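Local coordinates for protein mannose-specific lectin 3 chain 2 (Crocus vernus, PDB 3MEZ) that probably binds mannose as one of two kinds of bulb-type lectin chain in a heterotetramer that is likely to agglutinate trypsin-treated rabbit erythrocytes weakly, at residues I71-D74 and R75-V79. Residues are numbered along the deposited sequence; the frame is centred on the assembly and turned at random.
Unlike the reference sequence in segment 75-79: T78 (reference Ser). With FMT (formic acid), chain I.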
loop_
_atom_site.group_PDB
_atom_site.type_symbol
_atom_site.label_atom_id
_atom_site.label_comp_id
_atom_site.label_asym_id
_atom_site.label_seq_id
_atom_site.Cartn_x
_atom_site.Cartn_y
_atom_site.Cartn_z
ATOM N N ILE B 71 -14.108 -6.677 -5.198
ATOM C CA ILE B 71 -13.396 -7.696 -4.502
ATOM C C ILE B 71 -12.900 -8.717 -5.525
ATOM O O ILE B 71 -13.654 -9.309 -6.233
ATOM C CB ILE B 71 -14.220 -8.411 -3.443
ATOM C CG1 ILE B 71 -14.790 -7.426 -2.460
ATOM C CG2 ILE B 71 -13.402 -9.366 -2.749
ATOM C CD1 ILE B 71 -15.702 -7.998 -1.506
ATOM N N THR B 72 -11.594 -8.884 -5.556
ATOM C CA THR B 72 -10.882 -9.562 -6.590
ATOM C C THR B 72 -10.061 -10.701 -6.036
ATOM O O THR B 72 -9.473 -10.567 -5.025
ATOM C CB THR B 72 -9.949 -8.562 -7.300
ATOM O OG1 THR B 72 -10.683 -7.407 -7.696
ATOM C CG2 THR B 72 -9.323 -9.169 -8.487
ATOM N N ASP B 73 -10.074 -11.827 -6.698
ATOM C CA ASP B 73 -9.240 -12.948 -6.317
ATOM C C ASP B 73 -7.833 -12.944 -6.925
ATOM O O ASP B 73 -7.536 -12.140 -7.737
ATOM C CB ASP B 73 -9.949 -14.287 -6.501
ATOM C CG ASP B 73 -10.074 -14.703 -7.944
ATOM O OD1 ASP B 73 -9.531 -14.120 -8.828
ATOM O OD2 ASP B 73 -10.799 -15.629 -8.161
ATOM N N ASP B 74 -7.019 -13.914 -6.561
ATOM C CA ASP B 74 -5.646 -13.965 -7.052
ATOM C C ASP B 74 -5.573 -14.057 -8.563
ATOM O O ASP B 74 -4.636 -13.602 -9.148
ATOM C CB ASP B 74 -4.856 -15.076 -6.417
ATOM C CG ASP B 74 -3.366 -14.945 -6.655
ATOM O OD1 ASP B 74 -2.791 -15.866 -7.183
ATOM O OD2 ASP B 74 -2.799 -13.932 -6.303
ATOM N N ARG B 75 -6.594 -14.627 -9.173
ATOM C CA ARG B 75 -6.626 -14.833 -10.601
ATOM C C ARG B 75 -7.144 -13.614 -11.317
ATOM O O ARG B 75 -7.279 -13.606 -12.481
ATOM C CB ARG B 75 -7.445 -16.068 -10.954
ATOM C CG ARG B 75 -6.894 -17.334 -10.387
ATOM C CD ARG B 75 -7.791 -18.500 -10.609
ATOM N NE ARG B 75 -8.595 -18.306 -11.795
ATOM C CZ ARG B 75 -8.175 -18.453 -13.049
ATOM N NH1 ARG B 75 -6.933 -18.808 -13.299
ATOM N NH2 ARG B 75 -9.012 -18.224 -14.055
ATOM N N LEU B 76 -7.438 -12.589 -10.562
ATOM C CA LEU B 76 -7.993 -11.356 -11.041
ATOM C C LEU B 76 -9.465 -11.420 -11.457
ATOM O O LEU B 76 -9.926 -10.553 -12.129
ATOM C CB LEU B 76 -7.133 -10.726 -12.119
ATOM C CG LEU B 76 -5.705 -10.357 -11.744
ATOM C CD1 LEU B 76 -4.991 -9.789 -12.893
ATOM C CD2 LEU B 76 -5.663 -9.399 -10.627
ATOM N N ASN B 77 -10.185 -12.451 -11.051
ATOM C CA ASN B 77 -11.624 -12.491 -11.269
ATOM C C ASN B 77 -12.317 -11.689 -10.164
ATOM O O ASN B 77 -11.941 -11.767 -9.037
ATOM C CB ASN B 77 -12.202 -13.911 -11.258
ATOM C CG ASN B 77 -11.518 -14.877 -12.231
ATOM O OD1 ASN B 77 -11.343 -14.590 -13.383
ATOM N ND2 ASN B 77 -11.187 -16.043 -11.734
ATOM N N THR B 78 -13.349 -10.945 -10.515
ATOM C CA THR B 78 -14.060 -10.184 -9.534
ATOM C C THR B 78 -15.149 -11.026 -8.908
ATOM O O THR B 78 -16.018 -11.484 -9.546
ATOM C CB THR B 78 -14.643 -8.929 -10.122
ATOM O OG1 THR B 78 -15.704 -9.277 -10.986
ATOM C CG2 THR B 78 -13.673 -8.259 -10.931
ATOM N N VAL B 79 -14.986 -11.270 -7.643
ATOM C CA VAL B 79 -15.914 -11.879 -6.718
ATOM C C VAL B 79 -17.170 -11.056 -6.347
ATOM O O VAL B 79 -18.201 -11.603 -6.046
ATOM C CB VAL B 79 -15.133 -12.322 -5.511
ATOM C CG1 VAL B 79 -15.960 -12.750 -4.454
ATOM C CG2 VAL B 79 -14.275 -13.480 -5.905
HETATM C C FMT I . -7.910 -16.447 -3.751
HETATM O O1 FMT I . -7.583 -15.502 -4.437
HETATM O O2 FMT I . -7.697 -17.592 -4.145
#
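The carboxylate of D73 and the side-chain amide of N77 pass one another with their planes 60° apart and no bond between them, D73 OD2 lying 3.6 Å from N77 ND2. It is the N77 backbone that grips the acid: N77 N meets D73 OD1 at 2.9 Å from above the carboxylate plane, and R75 N adds a weak bond to the same oxygen. With CG between its own backbone N and carbonyl carbon (chi1 74°), the D73 carboxylate is set to receive both N-H groups. L76 N reaches D73 O at 2.9 Å from above the carbonyl plane, closing a type I turn, D73 to L76, at the tip of the antiparallel hairpin of strands 69-72 and 78-81 in this bulb-type lectin domain. A nearly straight bond from D73 N to N77 O (3.0 Å, 170°) lies in the carbonyl plane. Beside it, T72 CG2 rests 3.6 Å from L76 CA. Next along the ladder, T72 and T78 form a non-hydrogen-bonded pair. At the turn, D74 N donates to O1 of a formic acid molecule at 2.7 Å, whereas D74 OD2 makes a salt bridge to R62 of the second subunit.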